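Local coordinates for multicopper oxidase (Arthrobacter sp. FB24, PDB 3GDC), which probably couples the one-electron oxidation of phenolic or similar substrates to the reduction of dioxygen to water, using bound copper ions, at residues I11-L17 and N186-F192; D216-F221 and F275-W280; D163-M167 and P196-K200; G127-Y131 and Q252-L256; I39-D43 and F80-A85. All coordinates share one frame; numbering follows the deposited sequence.

Interaction 1: I11-L17 and N186-F192; sequences IDPTAIL and NGLPFHF
P13 sits over one face of the H191 imidazole, its CD 3.8 Å from the ring centroid and only 7° off the normal, a CH-pi contact. At the edge of the same ring T14 OG1 lies near the plane, 2.6 Å from H191 NE2, in a short hydrogen bond that either group could donate. H191 CG is anti to the backbone N (chi1 171°), which swings the imidazole toward the helix start. L188 crosses P13 at about a right angle, its CG 3.6 Å from P13 CG, and F192 brings CZ to 3.8 Å from P13 CB, so H191, L188 and F192 all pack on the proline. N186 slides past I16 in the opposite direction, its CG 3.8 Å from I16 CG2; V168 N and V166 O satisfy the amide. The backbone N186 O is buried against P13 CB (3.3 Å) without a polar partner in the model. D12 caps the helix through weak bonds from T14 N and A15 N to its OD1. The arrangement is an N-capped helix with proline as its first residue, docked on the type II turn L188-H191 that leads from strand 182-185 to helix 191-194 of the second cupredoxin domain.

Interaction 2: D216-F221 and F275-W280; sequences DPINSF and FAELGW
F221 presses its CD1 against the edge of the W280 indole, 3.5 Å from CH2, with the ring planes 49° apart in an oblique pairing. At the pyrrole end W280 NE1 has two acceptors, N219 OD1 at 3.2 Å and S220 O at 3.1 Å; both bonds are bent and weak, but together they probably help set the rotation of the indole. W280 CG stands anti to the backbone N (chi1 177°), which sends the ring across to the strand. N219 OD1 accepts from S220 N at 2.9 Å, and ND2 is hydrogen-bonded to N211 OD1, so the amide is held at both ends, nearly perpendicular to the indole. F275 brings its edge to I218 O, CE2 3.3 Å away, and meets D216 CG obliquely through CZ at 3.6 Å. Y183 stacks on F275 and bonds D216 OD2 through its hydroxyl. F275 O accepts from L278 N and W280 N on opposite faces of its plane, and G279 N to A276 O closes the type I turn A276-G279. The contact ties strand 218-223, between strands 264-269 and 245-249, to helix 273-276 and the turn that follows, M167 packing on F221 and M169 on W280.

Interaction 3: D163-M167 and P196-K200; sequences DEMVM and PVKVK
M165 and V197 reach toward each other, tip to tip, across the interior of a beta sandwich, the second cupredoxin domain of this chain. Strand 163-167 belongs to one sheet and strand 197-200 to the edge of the other; they run nearly antiparallel, 155° between their directions, with axes 9.2 Å apart at the closest, so the contact is made mainly by side chains. M165 starts in the crowded position between its backbone N and carbonyl carbon (chi1 48°) and then bends at chi3, which turns its methyl into the notch between two valines: CE is 3.8 Å from V197 CG1 and 4.1 Å from V199 CG1. V197 is in turn a bump for the methionine side. Its forked end pushes CG1 at the bent M165 and CG2 at the extended M167, whose CE stands 4.3 Å away in looser contact. L17 of helix 13-18 packs on both methionines and on V197, and F268 of strand 264-269 packs on M167 and V197, so the methyl groups are embedded in core. Toward the margin the packing turns polar. D163 crosses V199 at about a right angle, its OD2 3.8 Å from V199 CG1, while D163 OD1 makes a salt bridge with R18. A water links the two strands: it accepts from K200 N at 2.8 Å and donates a weak, long bond of 3.5 Å to D163 OD2.

Interaction 4: G127-Y131 and Q252-L256; sequences GTHLY and QRGIL
The guanidinium group of R253 has L130 CD2 over one face, 3.5 Å above its plane and offset toward the rim, while T128 O and H129 ND1 meet its edge. The H129 imidazole is turned 70° to it and receives R253 NH2 at its own edge, with the carbonyl carbon of G127 over one face. Two hydrogen bonds tie the arginine to strand 127-132. R253 NE donates to T128 O at 2.8 Å, lying in the carbonyl plane on a lone pair; R253 NH2 donates to H129 ND1 at 3.1 Å, almost straight at 168°. H129 NE2 is paired with P125 O, which is consistent with a neutral imidazole carrying its proton there. The arginine chain bends at chi2 (-78°), bringing NE round to T128 O, and its CG slides past T128 CG2 at 4.0 Å. R253 NH1 continues to G251 O and to a salt bridge with D244 of the third subunit, so the group serves the trimer interface as well. With a leucine here, T128 O and H129 ND1 would probably lose the arginine as donor and D244 of the third subunit its counter-charge. Farther along, T128 OG1 packs 3.2 Å from I255 CG1 while bonded to H208 ND1. Strand 127-132, which pairs with strand 147-153 in the first cupredoxin domain, is thereby joined to strand 253-258 of the second, where that strand lies between strands 205-211 and 228-232.

Interaction 5: I39-D43 and F80-A85; sequences IVAVD and FTNAGA
A41 O receives A83 N at 2.9 Å beside an Asx turn, in which N82 OD1 accepts from G84 N, 2.8 Å away and tilted from the carbonyl plane. G84 N lies close to A41 O too, but at a poor angle. Strands 33-49 and 75-82 run parallel here, as a pair within the first cupredoxin domain, bonded through T81 N to I39 O and A41 N to T81 O. F80 CG is anti to the backbone N (chi1 180°), and the ring turns its edge to A41, with CE1 3.8 Å from A41 CB. On the face carrying V40 and T81, V40 CG1 reaches A83 CB at 3.6 Å. N82 ND2 bonds to H86 O and I111 O, and the side chain touches H88, a copper ligand. A leucine in place of N82 would probably leave G84 N without its acceptor and H86 O without its amide donor, freeing the turn to shift. Across from the residues after the turn, D43 OD2 accepts from A85 N at 3.1 Å on the syn side, 27° out of the carboxylate plane. Alongside, a water accepts from D43 N at 2.8 Å and donates to A83 O at 2.7 Å.

Interactions 1, 2 and 3 form a connected group, the N-terminal segment 11-17 packing on the second domain: F190 N probably bonds to G279 O (2.9 Å) between 1 and 2, L17 O probably accepts from V166 N (2.8 Å) between 1 and 3, and F221 CE1 meets M167 SD at 3.9 Å between 2 and 3. Interaction 4 adds the first domain; F221 CE2 packs 3.4 Å from L256 CD1. Interaction 5 touches none of the others, though its nearest atoms come within about 4 Å of interaction 4 and both reach one sheet. A bound copper lies about 5 Å from the L130 side chain, one about 7 Å from A41 and one about 9 Å from S220.

Interaction 1: I11-L17 and N186-F192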
# COMPACT_ATOMS: atom_id res chain seq x y z
N ILE A 11 26.71 16.02 1.49
CA ILE A 11 25.27 16.30 1.31
C ILE A 11 24.77 17.09 2.52
O ILE A 11 25.13 16.77 3.66
CB ILE A 11 24.43 14.97 1.23
CG1 ILE A 11 24.90 14.06 0.10
CG2 ILE A 11 22.93 15.27 1.09
CD1 ILE A 11 24.34 12.63 0.19
N ASP A 12 23.96 18.13 2.28
CA ASP A 12 23.30 18.87 3.37
C ASP A 12 21.79 18.68 3.28
O ASP A 12 21.10 19.43 2.58
CB ASP A 12 23.65 20.37 3.33
CG ASP A 12 23.12 21.14 4.55
OD1 ASP A 12 22.30 20.63 5.33
OD2 ASP A 12 23.54 22.31 4.71
N PRO A 13 21.26 17.67 3.99
CA PRO A 13 19.81 17.39 3.94
C PRO A 13 18.93 18.56 4.38
O PRO A 13 17.82 18.72 3.86
CB PRO A 13 19.66 16.20 4.90
CG PRO A 13 21.04 15.53 4.87
CD PRO A 13 21.98 16.71 4.85
N THR A 14 19.41 19.36 5.34
CA THR A 14 18.65 20.53 5.80
C THR A 14 18.48 21.55 4.68
O THR A 14 17.38 22.08 4.49
CB THR A 14 19.30 21.19 7.05
OG1 THR A 14 19.21 20.27 8.15
CG2 THR A 14 18.58 22.47 7.45
N ALA A 15 19.56 21.80 3.95
CA ALA A 15 19.51 22.71 2.80
C ALA A 15 18.56 22.15 1.73
O ALA A 15 17.71 22.88 1.19
CB ALA A 15 20.90 22.91 2.24
N ILE A 16 18.70 20.86 1.45
CA ILE A 16 17.87 20.16 0.46
C ILE A 16 16.38 20.29 0.79
O ILE A 16 15.54 20.48 -0.10
CB ILE A 16 18.29 18.68 0.33
CG1 ILE A 16 19.67 18.61 -0.33
CG2 ILE A 16 17.24 17.85 -0.45
CD1 ILE A 16 20.22 17.20 -0.52
N LEU A 17 16.07 20.21 2.08
CA LEU A 17 14.71 20.27 2.58
C LEU A 17 13.92 21.47 2.03
O LEU A 17 12.72 21.35 1.75
CB LEU A 17 14.74 20.30 4.11
CG LEU A 17 13.47 20.21 4.94
CD1 LEU A 17 12.86 18.81 4.81
CD2 LEU A 17 13.86 20.50 6.38
N ASN A 186 16.24 12.75 2.59
CA ASN A 186 17.12 13.81 2.07
C ASN A 186 18.63 13.58 2.13
O ASN A 186 19.40 14.53 2.07
CB ASN A 186 16.70 15.18 2.64
CG ASN A 186 15.40 15.66 2.05
OD1 ASN A 186 14.87 15.04 1.12
ND2 ASN A 186 14.87 16.76 2.58
N GLY A 187 19.05 12.32 2.22
CA GLY A 187 20.42 11.97 1.90
C GLY A 187 21.27 11.33 2.98
O GLY A 187 22.12 10.51 2.66
N LEU A 188 21.05 11.71 4.24
CA LEU A 188 21.93 11.25 5.33
C LEU A 188 21.16 10.60 6.47
O LEU A 188 20.34 11.26 7.11
CB LEU A 188 22.76 12.39 5.88
CG LEU A 188 23.76 13.13 4.99
CD1 LEU A 188 24.42 14.22 5.86
CD2 LEU A 188 24.78 12.16 4.41
N PRO A 189 21.43 9.32 6.74
CA PRO A 189 20.84 8.61 7.86
C PRO A 189 20.94 9.42 9.16
O PRO A 189 22.02 9.95 9.48
CB PRO A 189 21.70 7.35 7.96
CG PRO A 189 22.07 7.09 6.54
CD PRO A 189 22.33 8.44 5.96
N PHE A 190 19.81 9.55 9.85
CA PHE A 190 19.70 10.21 11.17
C PHE A 190 20.04 11.71 11.23
O PHE A 190 20.12 12.28 12.32
CB PHE A 190 20.55 9.50 12.23
CG PHE A 190 20.25 8.03 12.39
CD1 PHE A 190 19.04 7.60 12.92
CD2 PHE A 190 21.21 7.08 12.07
CE1 PHE A 190 18.78 6.24 13.09
CE2 PHE A 190 20.96 5.71 12.24
CZ PHE A 190 19.75 5.29 12.75
N HIS A 191 20.20 12.37 10.08
CA HIS A 191 20.52 13.80 10.08
C HIS A 191 19.54 14.64 10.89
O HIS A 191 19.95 15.53 11.66
CB HIS A 191 20.64 14.34 8.64
CG HIS A 191 20.77 15.83 8.56
ND1 HIS A 191 21.98 16.48 8.69
CD2 HIS A 191 19.84 16.80 8.37
CE1 HIS A 191 21.78 17.79 8.57
NE2 HIS A 191 20.50 18.00 8.37
N PHE A 192 18.24 14.36 10.74
CA PHE A 192 17.21 15.18 11.40
C PHE A 192 16.99 14.80 12.88
O PHE A 192 16.17 15.40 13.57
CB PHE A 192 15.91 15.20 10.59
CG PHE A 192 16.07 15.82 9.22
CD1 PHE A 192 16.22 17.20 9.09
CD2 PHE A 192 16.10 15.02 8.08
CE1 PHE A 192 16.39 17.80 7.83
CE2 PHE A 192 16.26 15.60 6.80
CZ PHE A 192 16.40 17.00 6.68

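Interaction 2: D216-F221 and F275-W280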
# COMPACT_ATOMS: atom_id res chain seq x y z
N ASP A 216 13.35 -2.64 -1.30
CA ASP A 216 12.20 -2.81 -0.41
C ASP A 216 10.92 -2.34 -1.11
O ASP A 216 10.91 -1.25 -1.68
CB ASP A 216 12.41 -2.02 0.89
CG ASP A 216 13.59 -2.54 1.70
OD1 ASP A 216 13.48 -3.66 2.26
OD2 ASP A 216 14.61 -1.83 1.81
N PRO A 217 9.85 -3.14 -1.06
CA PRO A 217 8.66 -2.81 -1.86
C PRO A 217 7.84 -1.60 -1.38
O PRO A 217 7.11 -1.01 -2.18
CB PRO A 217 7.82 -4.09 -1.79
CG PRO A 217 8.23 -4.75 -0.51
CD PRO A 217 9.67 -4.40 -0.30
N ILE A 218 7.93 -1.24 -0.10
CA ILE A 218 7.10 -0.14 0.41
C ILE A 218 7.82 0.66 1.49
O ILE A 218 8.61 0.12 2.27
CB ILE A 218 5.69 -0.64 0.87
CG1 ILE A 218 4.71 0.53 1.05
CG2 ILE A 218 5.79 -1.49 2.14
CD1 ILE A 218 3.24 0.17 0.82
N ASN A 219 7.54 1.96 1.51
CA ASN A 219 8.07 2.84 2.54
C ASN A 219 6.88 3.46 3.25
O ASN A 219 5.75 3.40 2.76
CB ASN A 219 8.99 3.91 1.93
CG ASN A 219 10.09 4.35 2.89
OD1 ASN A 219 9.96 4.24 4.12
ND2 ASN A 219 11.19 4.85 2.33
N SER A 220 7.11 4.03 4.43
CA SER A 220 6.05 4.75 5.12
C SER A 220 6.58 5.98 5.83
O SER A 220 7.80 6.23 5.85
CB SER A 220 5.28 3.82 6.07
OG SER A 220 6.11 3.36 7.12
N PHE A 221 5.66 6.75 6.39
CA PHE A 221 5.95 8.04 7.02
C PHE A 221 4.97 8.23 8.15
O PHE A 221 3.76 8.19 7.93
CB PHE A 221 5.77 9.18 6.00
CG PHE A 221 6.01 10.56 6.56
CD1 PHE A 221 7.20 11.23 6.32
CD2 PHE A 221 5.01 11.20 7.31
CE1 PHE A 221 7.42 12.52 6.84
CE2 PHE A 221 5.23 12.48 7.83
CZ PHE A 221 6.42 13.14 7.59
N PHE A 275 13.57 0.26 9.02
CA PHE A 275 14.08 1.41 8.28
C PHE A 275 14.43 2.55 9.22
O PHE A 275 15.44 3.24 9.03
CB PHE A 275 13.06 1.94 7.26
CG PHE A 275 12.60 0.93 6.24
CD1 PHE A 275 13.24 -0.28 6.07
CD2 PHE A 275 11.52 1.24 5.40
CE1 PHE A 275 12.80 -1.20 5.12
CE2 PHE A 275 11.07 0.33 4.45
CZ PHE A 275 11.71 -0.89 4.31
N ALA A 276 13.56 2.76 10.20
CA ALA A 276 13.75 3.80 11.21
C ALA A 276 15.07 3.63 11.94
O ALA A 276 15.83 4.60 12.10
CB ALA A 276 12.57 3.80 12.19
N GLU A 277 15.35 2.40 12.36
CA GLU A 277 16.53 2.10 13.17
C GLU A 277 17.82 2.10 12.35
O GLU A 277 18.92 2.08 12.91
CB GLU A 277 16.33 0.79 13.94
CG GLU A 277 15.21 0.91 14.99
CD GLU A 277 15.36 -0.05 16.16
OE1 GLU A 277 15.08 0.37 17.31
OE2 GLU A 277 15.73 -1.23 15.93
N LEU A 278 17.67 2.18 11.02
CA LEU A 278 18.81 2.25 10.12
C LEU A 278 18.90 3.60 9.37
O LEU A 278 19.59 3.70 8.36
CB LEU A 278 18.82 1.06 9.16
CG LEU A 278 19.08 -0.31 9.81
CD1 LEU A 278 18.89 -1.45 8.81
CD2 LEU A 278 20.47 -0.34 10.43
N GLY A 279 18.22 4.62 9.89
CA GLY A 279 18.49 5.99 9.51
C GLY A 279 17.31 6.86 9.14
O GLY A 279 17.43 8.08 9.11
N TRP A 280 16.17 6.24 8.86
CA TRP A 280 14.97 6.99 8.47
C TRP A 280 14.18 7.38 9.74
O TRP A 280 13.09 6.87 10.02
CB TRP A 280 14.20 6.21 7.38
CG TRP A 280 12.86 6.75 6.86
CD1 TRP A 280 12.02 6.09 6.00
CD2 TRP A 280 12.20 7.99 7.18
NE1 TRP A 280 10.89 6.83 5.77
CE2 TRP A 280 10.97 8.00 6.47
CE3 TRP A 280 12.52 9.10 7.99
CZ2 TRP A 280 10.07 9.06 6.55
CZ3 TRP A 280 11.62 10.15 8.06
CH2 TRP A 280 10.40 10.12 7.35

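Interaction 3: D163-M167 and P196-K200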
# COMPACT_ATOMS: atom_id res chain seq x y z
N ASP A 163 5.40 27.31 5.41
CA ASP A 163 6.70 26.64 5.34
C ASP A 163 6.58 25.44 4.41
O ASP A 163 5.94 24.45 4.75
CB ASP A 163 7.15 26.19 6.75
CG ASP A 163 8.61 25.74 6.81
OD1 ASP A 163 9.30 25.63 5.77
OD2 ASP A 163 9.09 25.48 7.94
N GLU A 164 7.18 25.53 3.23
CA GLU A 164 7.10 24.45 2.25
C GLU A 164 8.43 23.73 2.17
O GLU A 164 9.51 24.35 2.19
CB GLU A 164 6.71 25.00 0.87
CG GLU A 164 6.21 23.95 -0.13
CD GLU A 164 5.39 24.58 -1.24
OE1 GLU A 164 5.21 25.82 -1.19
OE2 GLU A 164 4.92 23.86 -2.15
N MET A 165 8.36 22.41 2.09
CA MET A 165 9.57 21.60 2.10
C MET A 165 9.43 20.34 1.26
O MET A 165 8.32 19.96 0.85
CB MET A 165 9.99 21.25 3.54
CG MET A 165 8.88 20.73 4.40
SD MET A 165 9.39 20.51 6.12
CE MET A 165 9.39 22.18 6.71
N VAL A 166 10.57 19.72 0.97
CA VAL A 166 10.64 18.48 0.21
C VAL A 166 11.41 17.41 1.00
O VAL A 166 12.45 17.68 1.60
CB VAL A 166 11.24 18.67 -1.24
CG1 VAL A 166 12.64 19.29 -1.21
CG2 VAL A 166 11.23 17.37 -2.03
N MET A 167 10.85 16.20 0.99
CA MET A 167 11.45 15.06 1.67
C MET A 167 11.51 13.86 0.73
O MET A 167 10.46 13.30 0.35
CB MET A 167 10.64 14.70 2.92
CG MET A 167 10.75 15.76 4.01
SD MET A 167 10.01 15.18 5.54
CE MET A 167 10.52 16.52 6.64
N PRO A 196 17.08 18.85 13.99
CA PRO A 196 15.63 18.74 13.79
C PRO A 196 15.08 19.77 12.80
O PRO A 196 15.64 20.87 12.66
CB PRO A 196 15.06 18.99 15.19
CG PRO A 196 16.14 18.57 16.12
CD PRO A 196 17.41 19.03 15.42
N VAL A 197 13.99 19.41 12.13
CA VAL A 197 13.31 20.32 11.21
C VAL A 197 12.60 21.42 12.00
O VAL A 197 11.66 21.15 12.74
CB VAL A 197 12.27 19.56 10.36
CG1 VAL A 197 11.63 20.51 9.34
CG2 VAL A 197 12.92 18.39 9.65
N LYS A 198 13.05 22.67 11.84
CA LYS A 198 12.47 23.79 12.60
C LYS A 198 11.21 24.34 11.94
O LYS A 198 11.24 24.80 10.79
CB LYS A 198 13.51 24.89 12.82
CG LYS A 198 14.71 24.45 13.65
CD LYS A 198 15.67 25.62 13.93
CE LYS A 198 16.79 25.19 14.87
NZ LYS A 198 17.68 26.34 15.28
N VAL A 199 10.10 24.29 12.67
CA VAL A 199 8.81 24.83 12.21
C VAL A 199 8.16 25.68 13.31
O VAL A 199 8.58 25.62 14.47
CB VAL A 199 7.82 23.71 11.78
CG1 VAL A 199 8.36 22.89 10.58
CG2 VAL A 199 7.47 22.80 12.97
N LYS A 200 7.16 26.48 12.96
CA LYS A 200 6.49 27.35 13.93
C LYS A 200 5.11 26.82 14.31
O LYS A 200 4.35 26.39 13.45
CB LYS A 200 6.38 28.77 13.36
CG LYS A 200 7.71 29.48 13.20
CD LYS A 200 7.57 30.73 12.35
CE LYS A 200 8.91 31.10 11.73
NZ LYS A 200 8.82 32.30 10.87
O HOH W 1 6.85 26.86 10.20

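Interaction 4: G127-Y131 and Q252-L256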
# COMPACT_ATOMS: atom_id res chain seq x y z
N GLY A 127 1.26 19.02 -9.83
CA GLY A 127 1.40 18.00 -8.81
C GLY A 127 2.83 17.85 -8.33
O GLY A 127 3.70 18.67 -8.64
N THR A 128 3.04 16.81 -7.55
CA THR A 128 4.35 16.51 -6.99
C THR A 128 4.88 15.30 -7.72
O THR A 128 4.27 14.22 -7.68
CB THR A 128 4.21 16.25 -5.48
OG1 THR A 128 3.74 17.45 -4.85
CG2 THR A 128 5.52 15.81 -4.85
N HIS A 129 6.00 15.49 -8.43
CA HIS A 129 6.54 14.46 -9.30
C HIS A 129 8.02 14.22 -8.96
O HIS A 129 8.51 14.66 -7.91
CB HIS A 129 6.35 14.85 -10.78
CG HIS A 129 4.96 15.31 -11.11
ND1 HIS A 129 3.85 14.50 -10.99
CD2 HIS A 129 4.51 16.50 -11.57
CE1 HIS A 129 2.77 15.17 -11.35
NE2 HIS A 129 3.14 16.39 -11.71
N LEU A 130 8.70 13.50 -9.84
CA LEU A 130 10.09 13.11 -9.63
C LEU A 130 10.72 12.79 -10.97
O LEU A 130 10.03 12.72 -12.00
CB LEU A 130 10.18 11.90 -8.68
CG LEU A 130 9.62 10.53 -9.12
CD1 LEU A 130 10.41 9.37 -8.44
CD2 LEU A 130 8.15 10.39 -8.85
N TYR A 131 12.04 12.63 -10.96
CA TYR A 131 12.79 12.19 -12.13
C TYR A 131 13.88 11.24 -11.64
O TYR A 131 14.30 11.28 -10.47
CB TYR A 131 13.38 13.40 -12.89
CG TYR A 131 14.39 14.21 -12.10
CD1 TYR A 131 15.75 13.88 -12.13
CD2 TYR A 131 13.98 15.28 -11.31
CE1 TYR A 131 16.69 14.62 -11.40
CE2 TYR A 131 14.91 16.02 -10.55
CZ TYR A 131 16.26 15.68 -10.61
OH TYR A 131 17.18 16.38 -9.88
N GLN A 252 5.70 6.39 -5.92
CA GLN A 252 4.60 7.15 -5.32
C GLN A 252 5.12 8.33 -4.51
O GLN A 252 6.25 8.31 -4.02
CB GLN A 252 3.66 6.28 -4.45
CG GLN A 252 2.81 5.27 -5.25
CD GLN A 252 1.81 4.50 -4.40
OE1 GLN A 252 0.63 4.40 -4.75
NE2 GLN A 252 2.26 3.97 -3.29
N ARG A 253 4.29 9.35 -4.40
CA ARG A 253 4.67 10.61 -3.79
C ARG A 253 3.39 11.40 -3.55
O ARG A 253 2.34 11.04 -4.08
CB ARG A 253 5.69 11.39 -4.65
CG ARG A 253 5.15 11.99 -5.95
CD ARG A 253 5.02 10.94 -7.04
NE ARG A 253 4.64 11.52 -8.33
CZ ARG A 253 4.39 10.82 -9.43
NH1 ARG A 253 4.47 9.49 -9.43
NH2 ARG A 253 4.05 11.46 -10.55
N GLY A 254 3.47 12.44 -2.73
CA GLY A 254 2.29 13.23 -2.42
C GLY A 254 2.61 14.43 -1.57
O GLY A 254 3.77 14.68 -1.23
N ILE A 255 1.58 15.19 -1.24
CA ILE A 255 1.73 16.36 -0.39
C ILE A 255 1.09 16.08 0.97
O ILE A 255 -0.03 15.56 1.02
CB ILE A 255 1.09 17.62 -1.01
CG1 ILE A 255 1.76 17.91 -2.36
CG2 ILE A 255 1.20 18.80 -0.05
CD1 ILE A 255 1.09 19.05 -3.16
N LEU A 256 1.81 16.42 2.04
CA LEU A 256 1.25 16.41 3.38
C LEU A 256 1.09 17.85 3.84
O LEU A 256 1.99 18.67 3.64
CB LEU A 256 2.13 15.68 4.40
CG LEU A 256 3.18 14.60 4.12
CD1 LEU A 256 3.28 13.68 5.34
CD2 LEU A 256 3.00 13.79 2.85

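Interaction 5: I39-D43 and F80-A85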
# COMPACT_ATOMS: atom_id res chain seq x y z
N ILE A 39 21.79 20.20 -15.63
CA ILE A 39 21.93 19.05 -14.74
C ILE A 39 23.06 18.19 -15.29
O ILE A 39 23.09 17.86 -16.48
CB ILE A 39 20.59 18.25 -14.64
CG1 ILE A 39 19.49 19.11 -13.99
CG2 ILE A 39 20.79 16.94 -13.88
CD1 ILE A 39 18.16 18.39 -13.69
N VAL A 40 23.99 17.82 -14.41
CA VAL A 40 25.14 17.01 -14.80
C VAL A 40 25.19 15.73 -13.96
O VAL A 40 25.10 15.81 -12.73
CB VAL A 40 26.48 17.78 -14.61
CG1 VAL A 40 27.66 16.92 -15.06
CG2 VAL A 40 26.47 19.12 -15.38
N ALA A 41 25.30 14.57 -14.61
CA ALA A 41 25.52 13.32 -13.87
C ALA A 41 27.00 13.20 -13.53
O ALA A 41 27.87 13.30 -14.39
CB ALA A 41 25.01 12.10 -14.65
N VAL A 42 27.29 13.04 -12.24
CA VAL A 42 28.68 13.01 -11.78
C VAL A 42 28.87 11.89 -10.76
O VAL A 42 28.03 11.70 -9.88
CB VAL A 42 29.14 14.36 -11.13
CG1 VAL A 42 29.05 15.50 -12.11
CG2 VAL A 42 28.33 14.69 -9.89
N ASP A 43 29.97 11.16 -10.90
CA ASP A 43 30.32 10.12 -9.95
C ASP A 43 30.98 10.81 -8.76
O ASP A 43 31.90 11.61 -8.93
CB ASP A 43 31.26 9.10 -10.59
CG ASP A 43 30.67 8.44 -11.82
OD1 ASP A 43 29.42 8.45 -11.99
OD2 ASP A 43 31.45 7.90 -12.64
N PHE A 80 20.98 18.34 -19.95
CA PHE A 80 21.64 17.23 -19.29
C PHE A 80 23.01 16.97 -19.91
O PHE A 80 23.13 16.89 -21.13
CB PHE A 80 20.77 15.97 -19.41
CG PHE A 80 21.37 14.75 -18.75
CD1 PHE A 80 21.81 14.79 -17.43
CD2 PHE A 80 21.48 13.55 -19.46
CE1 PHE A 80 22.35 13.65 -16.81
CE2 PHE A 80 22.01 12.41 -18.86
CZ PHE A 80 22.45 12.46 -17.53
N THR A 81 24.03 16.88 -19.07
CA THR A 81 25.35 16.42 -19.49
C THR A 81 25.76 15.22 -18.64
O THR A 81 25.60 15.24 -17.41
CB THR A 81 26.43 17.53 -19.39
OG1 THR A 81 26.07 18.62 -20.24
CG2 THR A 81 27.82 17.01 -19.81
N ASN A 82 26.26 14.18 -19.29
CA ASN A 82 26.74 13.00 -18.58
C ASN A 82 28.24 13.11 -18.39
O ASN A 82 29.01 12.93 -19.33
CB ASN A 82 26.37 11.70 -19.32
CG ASN A 82 26.78 10.46 -18.54
OD1 ASN A 82 27.31 10.56 -17.43
ND2 ASN A 82 26.53 9.28 -19.11
N ALA A 83 28.65 13.44 -17.16
CA ALA A 83 30.07 13.48 -16.81
C ALA A 83 30.51 12.24 -16.02
O ALA A 83 31.61 12.22 -15.47
CB ALA A 83 30.39 14.77 -16.04
N GLY A 84 29.65 11.23 -15.98
CA GLY A 84 29.97 9.95 -15.33
C GLY A 84 30.69 8.96 -16.23
O GLY A 84 30.92 9.22 -17.41
N ALA A 85 31.05 7.81 -15.67
CA ALA A 85 31.77 6.76 -16.39
C ALA A 85 30.84 5.82 -17.15
O ALA A 85 31.29 5.01 -17.96
CB ALA A 85 32.65 5.96 -15.43
O HOH W 2 24.44 20.23 -18.65
O HOH W 3 31.97 11.62 -12.82
O HOH W 4 28.69 6.75 -13.99